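PDB 2QGY: enolase from the environmental genome shotgun sequencing of the Sargasso Sea, which is of unknown function but belongs to the enolase superfamily and binds a magnesium ion in its barrel domain, consistent with metal-assisted chemistry on a carboxylate substrate. Local coordinates for residues 28-32 against 142-148; 172-177 against 209-213; 336-340 against 368-372. All blocks are in the same frame, centred on the assembly; numbering follows the deposited sequence. Where two conformers were deposited one is given.

Contact 1 of 3, residues 28-32 against 142-148; sequences DQWSN and CWSDLKK
The indole of Trp-30 reaches across to residues 142-148, and two side chains lie over one of its faces. Ser-144 CB rests over the five-membered ring, while Lys-148 CE sits above the six-membered ring, 3.7 Å from the centroid of that Trp-30 ring; both are CH-pi contacts. Lys-148 runs extended and then bends at its last torsion, chi4 -69°, which brings NZ to 3.1 Å from Trp-30 O. Cys-142 SG approaches obliquely, its nearest indole atom being Trp-30 CZ2 at 3.7 Å. The indole NE1 gives a bent hydrogen bond to Trp-143 O, 3.0 Å away; the donor stands above the carbonyl plane. A water takes a bond from Trp-143 N and a weak one from Trp-30 NE1. Ser-144 OG donates to Trp-30 O at 2.7 Å and accepts from Leu-146 N, an ST turn that uses the hydroxyl in both roles. These residues join a loop of the N-terminal capping domain, between strands 13-21 and 37-43, to the loop that follows the first barrel strand, 135-141, consistent with the way capping-domain loops lie over the barrel mouth in the enolase superfamily. The side chain of Trp-143 is about 8 Å from the magnesium ion, and its ring meets Tyr-171 edge-to-face. Further along, the carboxylate of Asp-145 is gripped by three donors. Its OD1 takes Asn-32 N on the syn lone pair in a nearly straight bond, 168° at the hydrogen, and Ser-31 OG on the anti side, tilted out of the carboxylate plane, at 2.8 Å. Asn-32 ND2 reaches OD2 of Asp-145, also at 2.8 Å, with the amide plane turned 82° from the carboxylate. The CD2 branch of Leu-146 packs against the Asn-32 amide, the two side chains crossing at about a right angle.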
# COMPACT_ATOMS: atom_id res chain seq x y z
N ASP A 28 -16.30 18.36 23.04
CA ASP A 28 -16.03 19.81 23.22
C ASP A 28 -15.74 20.53 21.90
O ASP A 28 -15.12 21.61 21.88
CB ASP A 28 -14.88 20.04 24.24
CG ASP A 28 -15.03 19.17 25.49
OD1 ASP A 28 -16.09 19.26 26.15
OD2 ASP A 28 -14.09 18.41 25.82
N GLN A 29 -16.21 19.94 20.79
CA GLN A 29 -16.06 20.54 19.46
C GLN A 29 -14.57 20.81 19.16
O GLN A 29 -14.22 21.78 18.47
CB GLN A 29 -16.94 21.81 19.31
CG GLN A 29 -18.43 21.55 19.64
CD GLN A 29 -18.73 21.58 21.12
OE1 GLN A 29 -18.26 22.46 21.84
NE2 GLN A 29 -19.47 20.60 21.61
N TRP A 30 -13.71 19.94 19.68
CA TRP A 30 -12.26 20.14 19.56
C TRP A 30 -11.77 19.91 18.12
O TRP A 30 -10.91 20.65 17.62
CB TRP A 30 -11.52 19.22 20.56
CG TRP A 30 -10.04 19.16 20.29
CD1 TRP A 30 -9.34 18.10 19.81
CD2 TRP A 30 -9.10 20.24 20.43
NE1 TRP A 30 -8.01 18.44 19.67
CE2 TRP A 30 -7.84 19.75 20.04
CE3 TRP A 30 -9.21 21.57 20.85
CZ2 TRP A 30 -6.67 20.54 20.04
CZ3 TRP A 30 -8.04 22.37 20.87
CH2 TRP A 30 -6.80 21.84 20.47
N SER A 31 -12.35 18.91 17.47
CA SER A 31 -11.99 18.50 16.10
C SER A 31 -13.19 17.89 15.36
O SER A 31 -14.26 17.72 15.94
CB SER A 31 -10.88 17.44 16.18
OG SER A 31 -10.23 17.27 14.92
N ASN A 32 -13.04 17.59 14.07
CA ASN A 32 -13.97 16.66 13.42
C ASN A 32 -13.39 15.28 13.66
O ASN A 32 -12.16 15.10 13.63
CB ASN A 32 -14.09 16.92 11.91
CG ASN A 32 -14.49 18.36 11.57
OD1 ASN A 32 -15.51 18.86 12.04
ND2 ASN A 32 -13.67 19.03 10.75
N CYS A 142 -2.82 15.26 21.25
CA CYS A 142 -3.49 16.56 21.09
C CYS A 142 -3.38 17.02 19.64
O CYS A 142 -2.34 17.55 19.22
CB CYS A 142 -2.83 17.62 21.96
SG CYS A 142 -3.84 19.08 22.00
N TRP A 143 -4.43 16.79 18.87
CA TRP A 143 -4.41 17.14 17.48
C TRP A 143 -5.81 17.53 17.02
O TRP A 143 -6.79 16.91 17.42
CB TRP A 143 -3.95 15.91 16.66
CG TRP A 143 -3.82 16.21 15.20
CD1 TRP A 143 -2.70 16.68 14.54
CD2 TRP A 143 -4.84 16.07 14.21
NE1 TRP A 143 -2.98 16.86 13.21
CE2 TRP A 143 -4.28 16.47 12.97
CE3 TRP A 143 -6.17 15.61 14.24
CZ2 TRP A 143 -5.01 16.44 11.78
CZ3 TRP A 143 -6.89 15.60 13.05
CH2 TRP A 143 -6.31 16.00 11.84
N SER A 144 -5.89 18.55 16.17
CA SER A 144 -7.17 18.92 15.55
C SER A 144 -7.06 19.30 14.07
O SER A 144 -6.06 19.87 13.63
CB SER A 144 -7.86 20.05 16.31
OG SER A 144 -9.08 20.40 15.66
N ASP A 145 -8.11 18.99 13.31
CA ASP A 145 -8.18 19.40 11.90
C ASP A 145 -8.85 20.76 11.71
O ASP A 145 -8.93 21.25 10.58
CB ASP A 145 -8.87 18.35 11.02
CG ASP A 145 -10.37 18.24 11.29
OD1 ASP A 145 -10.77 18.38 12.46
OD2 ASP A 145 -11.12 17.97 10.31
N LEU A 146 -9.33 21.34 12.81
CA LEU A 146 -9.97 22.66 12.80
C LEU A 146 -8.96 23.78 12.99
O LEU A 146 -7.89 23.60 13.56
CB LEU A 146 -11.04 22.73 13.89
CG LEU A 146 -12.22 21.75 13.79
CD1 LEU A 146 -13.12 21.89 15.01
CD2 LEU A 146 -13.00 21.97 12.51
N LYS A 147 -9.32 24.97 12.51
CA LYS A 147 -8.41 26.11 12.61
C LYS A 147 -8.36 26.64 14.03
O LYS A 147 -9.39 27.01 14.61
CB LYS A 147 -8.79 27.21 11.61
CG LYS A 147 -8.43 26.87 10.16
CD LYS A 147 -8.99 27.89 9.17
CE LYS A 147 -8.61 27.51 7.73
NZ LYS A 147 -8.73 28.67 6.77
N LYS A 148 -7.15 26.65 14.58
CA LYS A 148 -6.91 27.17 15.93
C LYS A 148 -5.57 27.88 15.98
O LYS A 148 -4.70 27.69 15.11
CB LYS A 148 -6.92 26.04 16.96
CG LYS A 148 -8.12 25.14 16.86
CD LYS A 148 -8.03 24.00 17.80
CE LYS A 148 -9.24 23.10 17.63
NZ LYS A 148 -10.53 23.69 18.08
O HOH W 1 -6.80 15.45 20.38

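Contact 2 of 3, residues 172-177 against 209-213; sequences PMLDSL and QTKSF
Met-173 SD sits over the ring of Phe-213, a Met-aromatic contact between a beta-to-alpha loop of the (beta/alpha) barrel and the next outer helix: residues 172-177 run from strand 168-170 into helix 177-191, and residues 209-213 belong to helix 207-217. The sulfur is 3.8 Å from the centroid of the Phe-213 ring and 19° off its normal, displaced toward the rim on the CG side. Bends at chi2 and chi3 of Met-173 turn the thioether over the ring and carry its methyl past it, CE ending 4.1 Å from Thr-210 CA.

Apolar contacts surround this pair. Pro-172 meets the far end of the ring, its CG 3.6 Å from Phe-213 CZ, with the two side chains crossing at about a right angle. Leu-177, the first residue of helix 177-191, puts CD1 3.6 Å from Phe-213 CA, while its other branch, CD2, lies near Ser-212 CB. The phenyl group extends from helix 207-217 with CG anti to the backbone N, chi1 178°, and also touches Leu-199 of strand 197-200 and Ser-180 and Ile-181 of helix 177-191, so it fills the seam between strand, loop and helices.

Ser-176 OG, at the N-cap of helix 177-191, makes a weak bond to Ile-179 N that is local to its own helix. No direct hydrogen bond crosses between the segments, but one water bridges them: it accepts from Leu-177 N and donates to Gln-209 OE1, 3.2 Å from the water oxygen.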
# COMPACT_ATOMS: atom_id res chain seq x y z
N PRO A 172 4.49 19.98 17.12
CA PRO A 172 5.13 21.28 17.37
C PRO A 172 5.70 21.96 16.13
O PRO A 172 6.22 23.07 16.25
CB PRO A 172 6.24 20.90 18.35
CG PRO A 172 6.70 19.55 17.84
CD PRO A 172 5.43 18.86 17.34
N MET A 173 5.62 21.34 14.95
CA MET A 173 6.19 22.02 13.76
C MET A 173 5.23 23.08 13.23
O MET A 173 4.28 22.77 12.49
CB MET A 173 6.59 21.04 12.65
CG MET A 173 7.66 20.03 13.09
SD MET A 173 9.27 20.67 13.72
CE MET A 173 10.25 20.74 12.24
N LEU A 174 5.50 24.32 13.61
CA LEU A 174 4.62 25.45 13.27
C LEU A 174 5.30 26.37 12.26
O LEU A 174 6.26 25.96 11.59
CB LEU A 174 4.23 26.21 14.55
CG LEU A 174 3.74 25.36 15.74
CD1 LEU A 174 3.47 26.22 16.95
CD2 LEU A 174 2.49 24.52 15.41
N ASP A 175 4.82 27.61 12.16
CA ASP A 175 5.25 28.49 11.07
C ASP A 175 6.76 28.66 10.92
O ASP A 175 7.26 28.75 9.80
CB ASP A 175 4.59 29.87 11.17
CG ASP A 175 3.24 29.91 10.49
OD1 ASP A 175 2.75 28.83 10.08
OD2 ASP A 175 2.66 31.03 10.38
N SER A 176 7.46 28.72 12.05
CA SER A 176 8.90 28.91 12.05
C SER A 176 9.52 28.19 13.24
O SER A 176 8.81 27.79 14.17
CB SER A 176 9.21 30.41 12.11
OG SER A 176 8.84 30.97 13.35
N LEU A 177 10.84 28.06 13.22
CA LEU A 177 11.58 27.39 14.30
C LEU A 177 11.24 28.01 15.65
O LEU A 177 10.91 27.29 16.59
CB LEU A 177 13.10 27.42 14.05
CG LEU A 177 14.01 27.01 15.23
CD1 LEU A 177 13.71 25.59 15.70
CD2 LEU A 177 15.49 27.16 14.89
N GLN A 209 15.11 22.19 8.50
CA GLN A 209 14.20 22.64 9.59
C GLN A 209 14.14 21.61 10.72
O GLN A 209 14.27 21.96 11.89
CB GLN A 209 12.78 22.91 9.10
CG GLN A 209 12.65 23.71 7.80
CD GLN A 209 12.90 25.20 7.98
OE1 GLN A 209 12.83 25.73 9.09
NE2 GLN A 209 13.19 25.88 6.87
N THR A 210 13.99 20.34 10.34
CA THR A 210 13.93 19.25 11.30
C THR A 210 15.16 19.18 12.19
O THR A 210 15.05 19.11 13.41
CB THR A 210 13.74 17.91 10.57
OG1 THR A 210 12.55 18.00 9.80
CG2 THR A 210 13.63 16.75 11.54
N LYS A 211 16.33 19.21 11.56
CA LYS A 211 17.58 19.19 12.30
C LYS A 211 17.73 20.39 13.23
O LYS A 211 18.09 20.22 14.39
CB LYS A 211 18.76 19.07 11.34
CG LYS A 211 18.95 17.68 10.76
CD LYS A 211 19.95 17.75 9.62
CE LYS A 211 20.38 16.38 9.17
NZ LYS A 211 21.16 16.50 7.90
N SER A 212 17.40 21.60 12.74
CA SER A 212 17.49 22.79 13.57
C SER A 212 16.52 22.71 14.75
O SER A 212 16.89 23.01 15.89
CB SER A 212 17.25 24.05 12.73
OG SER A 212 18.01 24.00 11.52
N PHE A 213 15.29 22.24 14.49
CA PHE A 213 14.31 22.05 15.56
C PHE A 213 14.83 21.08 16.62
O PHE A 213 14.83 21.38 17.81
CB PHE A 213 12.95 21.57 15.01
CG PHE A 213 11.93 21.32 16.08
CD1 PHE A 213 11.22 22.38 16.65
CD2 PHE A 213 11.66 20.02 16.53
CE1 PHE A 213 10.28 22.17 17.64
CE2 PHE A 213 10.72 19.78 17.54
CZ PHE A 213 10.00 20.86 18.09
O HOH W 2 12.27 28.62 10.32

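Contact 3 of 3, residues 336-340 against 368-372; sequences FSKKF and ILSEL
Two short segments come together here: residues 336-338 are helical and the chain runs on through Lys-339 and Phe-340, while residues 368-372 carry the last turn of helix 366-371. Their backbones are nearest at Phe-340 and Ile-368, whose CA atoms are 5.5 Å apart, and no hydrogen bond joins the segments directly. Helix 334-338 follows strand 327-329 of the enolase-superfamily barrel, whereas helix 366-371 leads into strand 373-379, which pairs with strand 13-21 in the N-terminal sheet. The contact thus ties the barrel to the C-terminal end that returns to the capping domain.

Phe-340 is the centre of the packing. Its CG stands between the backbone N and the carbonyl carbon, chi1 63°, which folds the phenyl back over its own segment, so that Leu-369 and Leu-372 meet it from the other helix. Leu-369 CD1 lies squarely over one face, 4.0 Å from the centroid of the Phe-340 ring and 10° off the normal, a CH-pi contact; Ser-337 O lies over the opposite face. The ring is therefore sandwiched between a methyl group and a carbonyl oxygen.

Leu-372 reaches in beside the same ring. A single methyl, CD1, touches both aromatics, obliquely in each case: it is 3.7 Å from Phe-340 CD2 and 4.2 Å from Phe-336 CZ. Phe-336 approaches it from the opposite direction and also meets the ring of His-24, while Leu-369 touches Trp-19 and Thr-21 of strand 13-21. The CG2 branch of Ile-368 lies against the backbone of Lys-339, 3.3 Å from Lys-339 O and 4.0 Å from Phe-340 CB.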
# COMPACT_ATOMS: atom_id res chain seq x y z
N PHE A 336 -17.49 10.66 22.01
CA PHE A 336 -18.07 10.33 20.72
C PHE A 336 -18.31 8.82 20.59
O PHE A 336 -19.37 8.37 20.14
CB PHE A 336 -17.22 10.78 19.54
CG PHE A 336 -17.83 10.39 18.23
CD1 PHE A 336 -18.92 11.11 17.73
CD2 PHE A 336 -17.37 9.28 17.53
CE1 PHE A 336 -19.51 10.74 16.57
CE2 PHE A 336 -17.97 8.90 16.35
CZ PHE A 336 -19.05 9.63 15.86
N SER A 337 -17.28 8.04 20.92
CA SER A 337 -17.35 6.59 20.77
C SER A 337 -18.37 6.02 21.77
O SER A 337 -19.05 5.03 21.49
CB SER A 337 -15.97 5.97 21.01
OG SER A 337 -15.03 6.45 20.06
N LYS A 338 -18.46 6.67 22.94
CA LYS A 338 -19.44 6.26 23.94
C LYS A 338 -20.89 6.38 23.46
O LYS A 338 -21.79 5.73 24.01
CB LYS A 338 -19.24 7.03 25.23
CG LYS A 338 -18.01 6.55 26.01
CD LYS A 338 -17.92 7.25 27.34
CE LYS A 338 -16.88 6.57 28.21
NZ LYS A 338 -16.64 7.41 29.43
N LYS A 339 -21.12 7.21 22.45
CA LYS A 339 -22.48 7.34 21.88
C LYS A 339 -23.02 6.01 21.39
O LYS A 339 -24.23 5.74 21.49
CB LYS A 339 -22.51 8.35 20.73
CG LYS A 339 -22.30 9.80 21.12
CD LYS A 339 -22.21 10.64 19.84
CE LYS A 339 -22.03 12.13 20.16
NZ LYS A 339 -23.27 12.71 20.72
N PHE A 340 -22.15 5.16 20.83
CA PHE A 340 -22.62 3.90 20.27
C PHE A 340 -22.00 2.66 20.92
O PHE A 340 -22.40 1.55 20.63
CB PHE A 340 -22.41 3.89 18.74
CG PHE A 340 -20.95 3.97 18.34
CD1 PHE A 340 -20.18 2.81 18.24
CD2 PHE A 340 -20.36 5.20 18.09
CE1 PHE A 340 -18.83 2.89 17.88
CE2 PHE A 340 -19.01 5.29 17.72
CZ PHE A 340 -18.25 4.13 17.62
N ILE A 368 -27.70 3.18 16.80
CA ILE A 368 -26.99 4.45 16.97
C ILE A 368 -25.80 4.57 16.01
O ILE A 368 -25.58 5.62 15.38
CB ILE A 368 -26.55 4.71 18.45
CG1 ILE A 368 -27.80 4.74 19.35
CG2 ILE A 368 -25.75 6.03 18.54
CD1 ILE A 368 -27.56 4.99 20.82
N LEU A 369 -25.03 3.49 15.90
CA LEU A 369 -23.93 3.44 14.94
C LEU A 369 -24.43 3.69 13.52
O LEU A 369 -23.84 4.49 12.79
CB LEU A 369 -23.16 2.12 15.05
CG LEU A 369 -21.93 1.98 14.14
CD1 LEU A 369 -20.95 3.16 14.35
CD2 LEU A 369 -21.25 0.65 14.45
N SER A 370 -25.55 3.07 13.15
CA SER A 370 -26.14 3.33 11.84
C SER A 370 -26.50 4.81 11.67
O SER A 370 -26.30 5.37 10.59
CB SER A 370 -27.39 2.45 11.61
OG SER A 370 -27.07 1.06 11.56
N GLU A 371 -27.05 5.43 12.72
CA GLU A 371 -27.54 6.80 12.62
C GLU A 371 -26.36 7.72 12.34
O GLU A 371 -26.50 8.72 11.65
CB GLU A 371 -28.19 7.23 13.93
CG GLU A 371 -28.95 8.55 13.87
CD GLU A 371 -29.72 8.82 15.18
OE1 GLU A 371 -29.80 7.90 16.06
OE2 GLU A 371 -30.23 9.96 15.33
N LEU A 372 -25.21 7.35 12.89
CA LEU A 372 -23.98 8.12 12.77
C LEU A 372 -23.23 7.84 11.48
O LEU A 372 -22.17 8.44 11.24
CB LEU A 372 -23.07 7.80 13.97
CG LEU A 372 -23.56 8.21 15.36
CD1 LEU A 372 -22.65 7.61 16.44
CD2 LEU A 372 -23.62 9.74 15.51

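All three contacts are partly buried and none is deep core; each joins buried side chains to a more exposed margin, and they do not touch one another. Contact 2 stays within the barrel, whereas contacts 1 and 3 link barrel elements to the capping domain or to the C-terminal chain that returns to it. Contact 1, nearest the metal, is the polar one, with direct hydrogen bonds between loops. Contacts 2 and 3 have none across them and rely on a phenylalanine, met over a face by a methionine sulfur in one and by a leucine methyl in the other. Their centres are about 38 Å apart.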